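Tubulin-like protein CetZ1 (Haloferax volcanii, PDB 4B46) is a GTP-binding, tubulin-like cytoskeletal protein that controls archaeal cell shape and is essential for developing the rod-shaped cells needed for efficient swimming. Local coordinates at residues A[269-274]-A[297-302]; A[316-321]-A[325-330]; A[81-86]-A[116-121]; A[89-94]-A[125-130]. All blocks are in the same frame, centred on the assembly; numbering follows the deposited sequence.

Contact 1. Residues A[269-274]-A[297-302]; sequences NRITSL and LVLAGP
In the C-terminal domain of this tubulin-like protein a helix lies against one face of the beta sheet, and I271 and L274 of helix 265-280 form its contact with L299 of strand 294-301. I271 and L274 stand three residues apart, nearly one turn, so both can reach the strand, L274 from a bond directed at it and I271 from the flank. L299 reaches toward them from the sheet. I271 uses its short branch: CG2, placed anti to the backbone N, meets CG of L299 at 4.1 Å, the two side chains running at a slant to one another. L274 adds a methyl-to-methyl touch, its CD1 lying 4.2 Å from CD1 of L299. Both touches end on this one leucine; its chi1, -93°, is some 30° from staggered.

Such helix-on-sheet packing depends on the alternation of a strand. L297 and L299 turn their side chains to the helix, whereas V298 and A300 point to the opposite face of the sheet, where both touch Y332. All these residues are buried and apolar, as suits a strand enclosed on two faces. No hydrogen bond crosses between helix and strand; the amide of L274 bonds within the helix, to the carbonyl O of R270 at 3.1 Å, while the backbone of L299 pairs with G330 and Y332 of the adjacent strand 326-333. V340 of strand 339-347 touches both L274 and L299, and L306 packs on L299 as well.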
loop_
_atom_site.group_PDB
_atom_site.type_symbol
_atom_site.label_atom_id
_atom_site.label_comp_id
_atom_site.label_asym_id
_atom_site.label_seq_id
_atom_site.Cartn_x
_atom_site.Cartn_y
_atom_site.Cartn_z
ATOM N N ASN A 269 -5.110 18.593 22.540
ATOM C CA ASN A 269 -6.360 17.831 22.514
ATOM C C ASN A 269 -6.848 17.472 21.104
ATOM O O ASN A 269 -7.396 16.391 20.885
ATOM C CB ASN A 269 -7.460 18.574 23.275
ATOM C CG ASN A 269 -7.135 18.746 24.743
ATOM O OD1 ASN A 269 -6.347 17.988 25.309
ATOM N ND2 ASN A 269 -7.741 19.748 25.372
ATOM N N ARG A 270 -6.665 18.383 20.156
ATOM C CA ARG A 270 -7.040 18.118 18.772
ATOM C C ARG A 270 -6.219 16.953 18.218
ATOM O O ARG A 270 -6.740 16.074 17.528
ATOM C CB ARG A 270 -6.816 19.369 17.918
ATOM C CG ARG A 270 -7.260 19.228 16.470
ATOM C CD ARG A 270 -6.441 20.108 15.539
ATOM N NE ARG A 270 -5.011 19.865 15.716
ATOM C CZ ARG A 270 -4.182 20.704 16.328
ATOM N NH1 ARG A 270 -4.633 21.854 16.810
ATOM N NH2 ARG A 270 -2.900 20.394 16.453
ATOM N N ILE A 271 -4.929 16.956 18.533
ATOM C CA ILE A 271 -4.032 15.900 18.101
ATOM C C ILE A 271 -4.399 14.558 18.716
ATOM O O ILE A 271 -4.484 13.554 18.014
ATOM C CB ILE A 271 -2.570 16.227 18.444
ATOM C CG1 ILE A 271 -2.041 17.318 17.514
ATOM C CG2 ILE A 271 -1.701 14.978 18.338
ATOM C CD1 ILE A 271 -0.606 17.737 17.815
ATOM N N THR A 272 -4.613 14.534 20.028
ATOM C CA THR A 272 -4.918 13.268 20.676
ATOM C C THR A 272 -6.255 12.717 20.187
ATOM O O THR A 272 -6.433 11.502 20.095
ATOM C CB THR A 272 -4.902 13.378 22.210
ATOM O OG1 THR A 272 -5.799 14.410 22.632
ATOM C CG2 THR A 272 -3.512 13.708 22.688
ATOM N N SER A 273 -7.184 13.617 19.863
ATOM C CA SER A 273 -8.468 13.227 19.275
ATOM C C SER A 273 -8.325 12.569 17.904
ATOM O O SER A 273 -8.956 11.547 17.637
ATOM C CB SER A 273 -9.416 14.428 19.183
ATOM O OG SER A 273 -9.953 14.736 20.457
ATOM N N LEU A 274 -7.517 13.164 17.028
ATOM C CA LEU A 274 -7.244 12.560 15.727
ATOM C C LEU A 274 -6.603 11.184 15.879
ATOM O O LEU A 274 -6.913 10.260 15.124
ATOM C CB LEU A 274 -6.313 13.442 14.899
ATOM C CG LEU A 274 -6.874 14.602 14.086
ATOM C CD1 LEU A 274 -5.741 15.190 13.268
ATOM C CD2 LEU A 274 -8.029 14.158 13.181
ATOM N N LEU A 297 3.118 6.565 14.661
ATOM C CA LEU A 297 2.141 7.631 14.571
ATOM C C LEU A 297 2.711 8.747 13.715
ATOM O O LEU A 297 3.851 9.171 13.908
ATOM C CB LEU A 297 1.816 8.166 15.976
ATOM C CG LEU A 297 0.953 9.420 16.038
ATOM C CD1 LEU A 297 -0.398 9.170 15.378
ATOM C CD2 LEU A 297 0.773 9.874 17.499
ATOM N N VAL A 298 1.913 9.227 12.772
ATOM C CA VAL A 298 2.329 10.323 11.924
ATOM C C VAL A 298 1.265 11.412 11.925
ATOM O O VAL A 298 0.107 11.156 11.587
ATOM C CB VAL A 298 2.563 9.845 10.474
ATOM C CG1 VAL A 298 2.936 11.024 9.582
ATOM C CG2 VAL A 298 3.648 8.775 10.430
ATOM N N LEU A 299 1.660 12.623 12.309
ATOM C CA LEU A 299 0.779 13.791 12.241
ATOM C C LEU A 299 1.244 14.703 11.115
ATOM O O LEU A 299 2.390 15.100 11.080
ATOM C CB LEU A 299 0.805 14.569 13.558
ATOM C CG LEU A 299 -0.236 14.250 14.629
ATOM C CD1 LEU A 299 -1.643 14.570 14.138
ATOM C CD2 LEU A 299 -0.141 12.804 15.047
ATOM N N ALA A 300 0.357 15.041 10.190
ATOM C CA ALA A 300 0.733 15.913 9.086
ATOM C C ALA A 300 -0.153 17.143 9.074
ATOM O O ALA A 300 -1.371 17.041 9.199
ATOM C CB ALA A 300 0.627 15.169 7.763
ATOM N N GLY A 301 0.461 18.309 8.924
ATOM C CA GLY A 301 -0.289 19.546 8.897
ATOM C C GLY A 301 0.613 20.751 9.034
ATOM O O GLY A 301 1.837 20.617 9.109
ATOM N N PRO A 302 0.007 21.944 9.060
ATOM C CA PRO A 302 0.771 23.178 9.230
ATOM C C PRO A 302 1.402 23.200 10.610
ATOM O O PRO A 302 0.735 22.836 11.581
ATOM C CB PRO A 302 -0.292 24.272 9.096
ATOM C CG PRO A 302 -1.577 23.603 9.438
ATOM C CD PRO A 302 -1.444 22.182 8.998
#

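Contact 2. Residues A[316-321]-A[325-330]; sequences KWIEEQ and MEVRGG
With its CG1 anti to the backbone N (chi1 180°), V327 spreads its two methyls toward different residues of helix 308-322, I318 and E319. CG1 of V327 meets CG2 of I318 at 4.1 Å, an apolar touch between two beta-branched side chains crossing at an angle. The other methyl, CG2, meets E319, whose chain sets out anti to the backbone N and then bends at chi2 (60°). That bend brings E319 OE1 to 3.6 Å from V327 CG2, in plain van der Waals contact. E319 CB touches the same methyl at 3.9 Å. The glutamate suits the partly exposed margin, lending its aliphatic part to the packing, while I318 is buried and also reaches A295 and V275.

E326, whose side chain leaves the strand away from the helix, forms a salt bridge with R328: NH1 of R328 donates to OE1 of E326 over 2.9 Å, on the anti side of the carboxylate and 24° out of its plane. R294 binds that same oxygen, so two arginines share one carboxylate. The helix-to-strand packing of 316-321 on 325-330 belongs to a beta-alpha-beta crossover, in which helix 308-322 connects the parallel neighbouring strands 294-301 and 326-333.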
loop_
_atom_site.group_PDB
_atom_site.type_symbol
_atom_site.label_atom_id
_atom_site.label_comp_id
_atom_site.label_asym_id
_atom_site.label_seq_id
_atom_site.Cartn_x
_atom_site.Cartn_y
_atom_site.Cartn_z
ATOM N N LYS A 316 1.778 7.272 23.913
ATOM C CA LYS A 316 1.394 6.533 25.121
ATOM C C LYS A 316 0.020 5.889 24.974
ATOM O O LYS A 316 -0.175 4.729 25.331
ATOM C CB LYS A 316 1.400 7.438 26.354
ATOM C CG LYS A 316 2.789 7.855 26.795
ATOM C CD LYS A 316 2.740 8.677 28.070
ATOM C CE LYS A 316 4.138 8.955 28.590
ATOM N NZ LYS A 316 4.099 9.822 29.807
ATOM N N TRP A 317 -0.934 6.647 24.454
ATOM C CA TRP A 317 -2.281 6.116 24.269
ATOM C C TRP A 317 -2.274 4.925 23.291
ATOM O O TRP A 317 -2.924 3.905 23.534
ATOM C CB TRP A 317 -3.244 7.228 23.836
ATOM C CG TRP A 317 -4.689 6.793 23.758
ATOM C CD1 TRP A 317 -5.620 6.844 24.761
ATOM C CD2 TRP A 317 -5.360 6.240 22.618
ATOM N NE1 TRP A 317 -6.828 6.357 24.309
ATOM C CE2 TRP A 317 -6.693 5.981 22.998
ATOM C CE3 TRP A 317 -4.961 5.936 21.310
ATOM C CZ2 TRP A 317 -7.630 5.434 22.120
ATOM C CZ3 TRP A 317 -5.896 5.397 20.439
ATOM C CH2 TRP A 317 -7.215 5.148 20.852
ATOM N N ILE A 318 -1.511 5.035 22.210
ATOM C CA ILE A 318 -1.397 3.928 21.255
ATOM C C ILE A 318 -0.805 2.683 21.915
ATOM O O ILE A 318 -1.245 1.557 21.666
ATOM C CB ILE A 318 -0.594 4.345 19.996
ATOM C CG1 ILE A 318 -1.430 5.325 19.169
ATOM C CG2 ILE A 318 -0.191 3.123 19.145
ATOM C CD1 ILE A 318 -0.676 6.005 18.059
ATOM N N GLU A 319 0.194 2.883 22.764
ATOM C CA GLU A 319 0.786 1.763 23.475
ATOM C C GLU A 319 -0.248 1.070 24.378
ATOM O O GLU A 319 -0.318 -0.156 24.434
ATOM C CB GLU A 319 2.006 2.225 24.277
ATOM C CG GLU A 319 2.462 1.219 25.318
ATOM C CD GLU A 319 2.853 -0.116 24.705
ATOM O OE1 GLU A 319 3.172 -0.162 23.491
ATOM O OE2 GLU A 319 2.839 -1.125 25.438
ATOM N N GLU A 320 -1.061 1.866 25.062
ATOM C CA GLU A 320 -2.148 1.340 25.886
ATOM C C GLU A 320 -3.129 0.496 25.082
ATOM O O GLU A 320 -3.598 -0.535 25.557
ATOM C CB GLU A 320 -2.900 2.481 26.575
ATOM C CG GLU A 320 -2.025 3.288 27.536
ATOM C CD GLU A 320 -2.737 4.492 28.121
ATOM O OE1 GLU A 320 -3.948 4.385 28.415
ATOM O OE2 GLU A 320 -2.086 5.545 28.287
ATOM N N GLN A 321 -3.422 0.931 23.859
ATOM C CA GLN A 321 -4.421 0.273 23.032
ATOM C C GLN A 321 -3.884 -0.930 22.262
ATOM O O GLN A 321 -4.657 -1.749 21.777
ATOM C CB GLN A 321 -5.018 1.276 22.039
ATOM C CG GLN A 321 -5.692 2.474 22.697
ATOM C CD GLN A 321 -6.931 2.088 23.479
ATOM O OE1 GLN A 321 -7.697 1.228 23.056
ATOM N NE2 GLN A 321 -7.132 2.725 24.627
ATOM N N MET A 325 5.376 -3.522 20.953
ATOM C CA MET A 325 6.749 -3.578 21.430
ATOM C C MET A 325 7.393 -2.188 21.410
ATOM O O MET A 325 8.107 -1.804 22.338
ATOM C CB MET A 325 7.535 -4.537 20.541
ATOM C CG MET A 325 8.877 -4.998 21.071
ATOM S SD MET A 325 9.801 -5.777 19.723
ATOM C CE MET A 325 11.103 -6.619 20.619
ATOM N N GLU A 326 7.130 -1.438 20.346
ATOM C CA GLU A 326 7.736 -0.126 20.146
ATOM C C GLU A 326 6.689 0.807 19.561
ATOM O O GLU A 326 5.901 0.396 18.716
ATOM C CB GLU A 326 8.927 -0.246 19.178
ATOM C CG GLU A 326 10.047 -1.108 19.723
ATOM C CD GLU A 326 11.061 -1.528 18.673
ATOM O OE1 GLU A 326 10.933 -1.122 17.495
ATOM O OE2 GLU A 326 11.989 -2.282 19.038
ATOM N N VAL A 327 6.639 2.047 20.031
ATOM C CA VAL A 327 5.724 3.013 19.442
ATOM C C VAL A 327 6.477 4.280 19.094
ATOM O O VAL A 327 6.920 5.012 19.984
ATOM C CB VAL A 327 4.535 3.371 20.363
ATOM C CG1 VAL A 327 3.630 4.398 19.666
ATOM C CG2 VAL A 327 3.731 2.122 20.745
ATOM N N ARG A 328 6.629 4.523 17.799
ATOM C CA ARG A 328 7.331 5.697 17.328
ATOM C C ARG A 328 6.291 6.736 16.957
ATOM O O ARG A 328 5.143 6.401 16.677
ATOM C CB ARG A 328 8.212 5.357 16.119
ATOM C CG ARG A 328 9.332 4.360 16.402
ATOM C CD ARG A 328 9.958 3.850 15.090
ATOM N NE ARG A 328 11.252 3.207 15.310
ATOM C CZ ARG A 328 11.399 1.943 15.690
ATOM N NH1 ARG A 328 10.335 1.177 15.892
ATOM N NH2 ARG A 328 12.612 1.442 15.877
ATOM N N GLY A 329 6.688 8.002 16.966
ATOM C CA GLY A 329 5.778 9.063 16.599
ATOM C C GLY A 329 6.505 10.323 16.189
ATOM O O GLY A 329 7.532 10.671 16.767
ATOM N N GLY A 330 5.973 11.006 15.183
ATOM C CA GLY A 330 6.502 12.293 14.779
ATOM C C GLY A 330 5.534 13.009 13.870
ATOM O O GLY A 330 4.401 12.558 13.683
#

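Contact 3. Residues A[81-86]-A[116-121]; sequences EDIDEV and APVLAK
No aromatic ring, amide or carboxylate has a face or edge in this contact: I83 and V86 meet V118 and L119 through methyl groups alone. CD1 of L119 takes part in two of the three touches, lying 4.1 Å from CG1 of V86 and 4.2 Å from CD1 of I83, with both side chains crossing the leucine aslant. I83 has its long branch anti to the backbone N (chi1 -160°), which sends it toward helix 111-126, where CD1 also approaches CG1 of V118, at a looser 4.4 Å. L119 leaves its helix in a different direction, yet its end swings back to the contact. The result joins the first turn of helix 83-90 to helix 111-126 in the GTPase domain. The glycine-rich tubulin signature motif runs into the start of helix 111-126, and G110, T111 and G112 there bind GTP; the side chain of L119 is about 12 Å from the bound GDP and also touches V103 of strand 100-106. P117 has no amide hydrogen to give to the preceding turn, and the helix is kinked there. Valine and isoleucine suit a partly buried interface of this kind, while the acidic residues of 81-86 turn elsewhere: E81 pairs with R62, and D82 accepts a hydrogen bond from the backbone N of G59.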
loop_
_atom_site.group_PDB
_atom_site.type_symbol
_atom_site.label_atom_id
_atom_site.label_comp_id
_atom_site.label_asym_id
_atom_site.label_seq_id
_atom_site.Cartn_x
_atom_site.Cartn_y
_atom_site.Cartn_z
ATOM N N GLU A 81 8.726 -15.324 -17.216
ATOM C CA GLU A 81 9.301 -15.415 -18.558
ATOM C C GLU A 81 9.789 -14.053 -19.010
ATOM O O GLU A 81 10.844 -13.931 -19.639
ATOM C CB GLU A 81 8.251 -15.936 -19.554
ATOM C CG GLU A 81 7.845 -17.382 -19.330
ATOM C CD GLU A 81 6.517 -17.757 -19.994
ATOM O OE1 GLU A 81 5.833 -16.875 -20.575
ATOM O OE2 GLU A 81 6.158 -18.951 -19.925
ATOM N N ASP A 82 9.025 -13.018 -18.677
ATOM C CA ASP A 82 9.300 -11.687 -19.207
ATOM C C ASP A 82 9.880 -10.703 -18.186
ATOM O O ASP A 82 9.792 -9.492 -18.380
ATOM C CB ASP A 82 8.031 -11.108 -19.851
ATOM C CG ASP A 82 7.593 -11.884 -21.100
ATOM O OD1 ASP A 82 8.446 -12.522 -21.758
ATOM O OD2 ASP A 82 6.394 -11.840 -21.431
ATOM N N ILE A 83 10.488 -11.220 -17.119
ATOM C CA ILE A 83 10.997 -10.365 -16.049
ATOM C C ILE A 83 12.064 -9.388 -16.561
ATOM O O ILE A 83 12.224 -8.301 -16.018
ATOM C CB ILE A 83 11.543 -11.180 -14.841
ATOM C CG1 ILE A 83 11.603 -10.298 -13.599
ATOM C CG2 ILE A 83 12.910 -11.806 -15.144
ATOM C CD1 ILE A 83 10.228 -9.817 -13.143
ATOM N N ASP A 84 12.762 -9.760 -17.630
ATOM C CA ASP A 84 13.782 -8.881 -18.185
ATOM C C ASP A 84 13.173 -7.662 -18.871
ATOM O O ASP A 84 13.809 -6.616 -18.942
ATOM C CB ASP A 84 14.719 -9.646 -19.128
ATOM C CG ASP A 84 15.671 -10.574 -18.376
ATOM O OD1 ASP A 84 16.044 -10.242 -17.230
ATOM O OD2 ASP A 84 16.040 -11.638 -18.917
ATOM N N GLU A 85 11.942 -7.785 -19.365
ATOM C CA GLU A 85 11.239 -6.625 -19.917
ATOM C C GLU A 85 10.980 -5.608 -18.816
ATOM O O GLU A 85 11.138 -4.400 -19.004
ATOM C CB GLU A 85 9.905 -7.028 -20.543
ATOM C CG GLU A 85 10.020 -7.745 -21.863
ATOM C CD GLU A 85 8.681 -7.855 -22.564
ATOM O OE1 GLU A 85 7.857 -8.706 -22.163
ATOM O OE2 GLU A 85 8.443 -7.084 -23.516
ATOM N N VAL A 86 10.559 -6.111 -17.664
ATOM C CA VAL A 86 10.299 -5.255 -16.525
ATOM C C VAL A 86 11.607 -4.619 -16.061
ATOM O O VAL A 86 11.676 -3.406 -15.843
ATOM C CB VAL A 86 9.654 -6.035 -15.378
ATOM C CG1 VAL A 86 9.308 -5.083 -14.227
ATOM C CG2 VAL A 86 8.412 -6.762 -15.877
ATOM N N ALA A 116 3.023 -9.838 -9.200
ATOM C CA ALA A 116 3.588 -9.026 -8.117
ATOM C C ALA A 116 4.566 -9.791 -7.216
ATOM O O ALA A 116 5.649 -9.285 -6.944
ATOM C CB ALA A 116 2.494 -8.321 -7.298
ATOM N N PRO A 117 4.212 -11.015 -6.769
ATOM C CA PRO A 117 5.186 -11.734 -5.936
ATOM C C PRO A 117 6.452 -12.121 -6.695
ATOM O O PRO A 117 7.528 -12.198 -6.093
ATOM C CB PRO A 117 4.436 -13.006 -5.531
ATOM C CG PRO A 117 3.004 -12.669 -5.696
ATOM C CD PRO A 117 2.950 -11.770 -6.884
ATOM N N VAL A 118 6.316 -12.389 -7.991
ATOM C CA VAL A 118 7.458 -12.723 -8.827
ATOM C C VAL A 118 8.383 -11.519 -8.908
ATOM O O VAL A 118 9.600 -11.644 -8.764
ATOM C CB VAL A 118 7.014 -13.179 -10.244
ATOM C CG1 VAL A 118 8.211 -13.229 -11.217
ATOM C CG2 VAL A 118 6.330 -14.525 -10.165
ATOM N N LEU A 119 7.804 -10.342 -9.107
ATOM C CA LEU A 119 8.614 -9.132 -9.161
ATOM C C LEU A 119 9.290 -8.853 -7.819
ATOM O O LEU A 119 10.481 -8.503 -7.788
ATOM C CB LEU A 119 7.786 -7.914 -9.584
ATOM C CG LEU A 119 8.566 -6.586 -9.575
ATOM C CD1 LEU A 119 9.801 -6.620 -10.487
ATOM C CD2 LEU A 119 7.654 -5.415 -9.932
ATOM N N ALA A 120 8.541 -9.000 -6.721
ATOM C CA ALA A 120 9.098 -8.701 -5.395
ATOM C C ALA A 120 10.335 -9.548 -5.125
ATOM O O ALA A 120 11.348 -9.046 -4.646
ATOM C CB ALA A 120 8.051 -8.894 -4.289
ATOM N N LYS A 121 10.244 -10.835 -5.451
ATOM C CA LYS A 121 11.358 -11.759 -5.295
ATOM C C LYS A 121 12.554 -11.339 -6.161
ATOM O O LYS A 121 13.699 -11.344 -5.705
ATOM C CB LYS A 121 10.911 -13.181 -5.652
ATOM C CG LYS A 121 11.931 -14.241 -5.286
ATOM C CD LYS A 121 11.470 -15.635 -5.684
ATOM C CE LYS A 121 12.538 -16.667 -5.348
ATOM N NZ LYS A 121 12.228 -18.011 -5.907
#

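Contact 4. Residues A[89-94]-A[125-130]; sequences AIDSIP and RIYTEP
I90, near the C-terminal end of helix 83-90, meets Y127 with CG2, against both the hydroxyl and the ring. This CG2, anti to the backbone N, sits 3.3 Å from OH of Y127 and 4.0 Å from CE2, approaching the ring obliquely. A buried isoleucine suits this place because its short branch can pack against the outer part of the ring. D91 comes next and brings a charge to the exposed side. Its OD1 lies 4.3 Å from OH of Y127, too far for a direct bond, and the two oxygens are connected through others: NE2 of Q87 hydrogen-bonds to both, and a water in the plane of the tyrosine ring bonds to Y127 OH at 2.8 Å and reaches D91 OD1 only weakly. The hydroxyl is thus bonded to Q87 and the water, while the ring has apolar neighbours, with CG1 of I126 3.5 Å above the ring plane, offset toward the rim. After D91 the chain turns through S92 in a type I beta turn, closed by the amide of I93 on the carbonyl O of I90 at 2.9 Å. I93 and P94 then lead away from the helix to A33, V35 and R32 of strand 31-38. Across the contact, Y127 touches V95 and stacks on F101, so the tyrosine bridges the ends of helices 83-90 and 111-126 and, through F101, reaches strand 100-106 of the sheet, just before strand 131-137 begins.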
loop_
_atom_site.group_PDB
_atom_site.type_symbol
_atom_site.label_atom_id
_atom_site.label_comp_id
_atom_site.label_asym_id
_atom_site.label_seq_id
_atom_site.Cartn_x
_atom_site.Cartn_y
_atom_site.Cartn_z
ATOM N N ALA A 89 12.880 -1.581 -17.911
ATOM C CA ALA A 89 12.303 -0.313 -17.454
ATOM C C ALA A 89 12.844 0.157 -16.108
ATOM O O ALA A 89 13.008 1.355 -15.880
ATOM C CB ALA A 89 10.804 -0.431 -17.367
ATOM N N ILE A 90 13.070 -0.786 -15.201
ATOM C CA ILE A 90 13.613 -0.472 -13.890
ATOM C C ILE A 90 15.051 0.056 -14.013
ATOM O O ILE A 90 15.497 0.876 -13.203
ATOM C CB ILE A 90 13.544 -1.699 -12.958
ATOM C CG1 ILE A 90 12.085 -2.092 -12.722
ATOM C CG2 ILE A 90 14.207 -1.415 -11.620
ATOM C CD1 ILE A 90 11.922 -3.361 -11.939
ATOM N N ASP A 91 15.761 -0.383 -15.050
ATOM C CA ASP A 91 17.134 0.066 -15.273
ATOM C C ASP A 91 17.262 1.568 -15.542
ATOM O O ASP A 91 18.367 2.113 -15.527
ATOM C CB ASP A 91 17.776 -0.718 -16.418
ATOM C CG ASP A 91 18.186 -2.120 -16.011
ATOM O OD1 ASP A 91 18.301 -2.383 -14.798
ATOM O OD2 ASP A 91 18.399 -2.957 -16.913
ATOM N N SER A 92 16.139 2.233 -15.791
ATOM C CA SER A 92 16.146 3.671 -16.042
ATOM C C SER A 92 15.875 4.460 -14.758
ATOM O O SER A 92 16.108 5.668 -14.693
ATOM C CB SER A 92 15.128 4.030 -17.124
ATOM O OG SER A 92 15.371 3.289 -18.311
ATOM N N ILE A 93 15.393 3.758 -13.736
ATOM C CA ILE A 93 15.147 4.341 -12.420
ATOM C C ILE A 93 16.447 4.630 -11.673
ATOM O O ILE A 93 17.306 3.760 -11.573
ATOM C CB ILE A 93 14.317 3.371 -11.558
ATOM C CG1 ILE A 93 12.891 3.273 -12.098
ATOM C CG2 ILE A 93 14.331 3.783 -10.088
ATOM C CD1 ILE A 93 12.040 2.253 -11.371
ATOM N N PRO A 94 16.589 5.849 -11.129
ATOM C CA PRO A 94 17.752 6.155 -10.291
ATOM C C PRO A 94 17.590 5.490 -8.921
ATOM O O PRO A 94 17.158 6.125 -7.952
ATOM C CB PRO A 94 17.693 7.676 -10.162
ATOM C CG PRO A 94 16.224 7.992 -10.254
ATOM C CD PRO A 94 15.628 6.967 -11.182
ATOM N N ARG A 125 16.340 -9.872 -4.926
ATOM C CA ARG A 125 17.476 -10.656 -5.380
ATOM C C ARG A 125 18.605 -9.778 -5.928
ATOM O O ARG A 125 19.782 -10.131 -5.833
ATOM C CB ARG A 125 17.009 -11.628 -6.460
ATOM C CG ARG A 125 17.534 -13.024 -6.314
ATOM C CD ARG A 125 16.670 -14.007 -7.098
ATOM N NE ARG A 125 17.277 -15.330 -7.137
ATOM C CZ ARG A 125 17.881 -15.837 -8.200
ATOM N NH1 ARG A 125 17.938 -15.139 -9.327
ATOM N NH2 ARG A 125 18.414 -17.048 -8.140
ATOM N N ILE A 126 18.251 -8.640 -6.516
ATOM C CA ILE A 126 19.266 -7.809 -7.159
ATOM C C ILE A 126 19.530 -6.477 -6.452
ATOM O O ILE A 126 20.598 -5.890 -6.634
ATOM C CB ILE A 126 18.969 -7.573 -8.670
ATOM C CG1 ILE A 126 17.984 -6.422 -8.856
ATOM C CG2 ILE A 126 18.444 -8.860 -9.334
ATOM C CD1 ILE A 126 17.567 -6.219 -10.297
ATOM N N TYR A 127 18.570 -6.004 -5.654
ATOM C CA TYR A 127 18.746 -4.755 -4.913
ATOM C C TYR A 127 18.797 -5.009 -3.411
ATOM O O TYR A 127 18.294 -6.021 -2.930
ATOM C CB TYR A 127 17.620 -3.758 -5.216
ATOM C CG TYR A 127 17.535 -3.344 -6.664
ATOM C CD1 TYR A 127 18.575 -2.648 -7.274
ATOM C CD2 TYR A 127 16.411 -3.644 -7.424
ATOM C CE1 TYR A 127 18.500 -2.271 -8.607
ATOM C CE2 TYR A 127 16.322 -3.270 -8.751
ATOM C CZ TYR A 127 17.364 -2.583 -9.337
ATOM O OH TYR A 127 17.270 -2.214 -10.655
ATOM N N THR A 128 19.400 -4.080 -2.675
ATOM C CA THR A 128 19.525 -4.220 -1.229
ATOM C C THR A 128 18.603 -3.288 -0.441
ATOM O O THR A 128 18.522 -3.395 0.778
ATOM C CB THR A 128 20.983 -4.017 -0.762
ATOM O OG1 THR A 128 21.490 -2.788 -1.295
ATOM C CG2 THR A 128 21.861 -5.160 -1.248
ATOM N N GLU A 129 17.921 -2.372 -1.120
ATOM C CA GLU A 129 16.922 -1.536 -0.447
ATOM C C GLU A 129 15.710 -2.394 -0.061
ATOM O O GLU A 129 15.466 -3.423 -0.684
ATOM C CB GLU A 129 16.460 -0.388 -1.356
ATOM C CG GLU A 129 17.511 0.687 -1.624
ATOM C CD GLU A 129 18.375 0.375 -2.826
ATOM O OE1 GLU A 129 18.185 -0.703 -3.431
ATOM O OE2 GLU A 129 19.234 1.220 -3.168
ATOM N N PRO A 130 14.948 -1.975 0.965
ATOM C CA PRO A 130 13.729 -2.730 1.312
ATOM C C PRO A 130 12.741 -2.797 0.148
ATOM O O PRO A 130 12.636 -1.839 -0.621
ATOM C CB PRO A 130 13.115 -1.906 2.453
ATOM C CG PRO A 130 14.264 -1.137 3.042
ATOM C CD PRO A 130 15.179 -0.837 1.874
HETATM O O HOH W 1 19.605 -1.231 -11.810
#

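From the N terminus the chain passes 81-86 and 89-94 on helix 83-90 and beyond, then strand 100-106, before 116-121 closes contact 3 and 125-130 closes contact 4. These two contacts cross, the segments alternating along the chain, and they tie the same pair of helices at successive levels; I90 CD1 and L119 CD1 join them at 4.2 Å. Far along, in the C-terminal domain, contact 1 closes its loop at 297-302 before contact 2 opens at 316-321. They follow in series but share a sheet, since strands 294-301 and 326-333 are neighbours and I318 packs on L297. Contacts 1 and 3 lie about 39 Å apart, centre to centre, on opposite sides of the chain's centre.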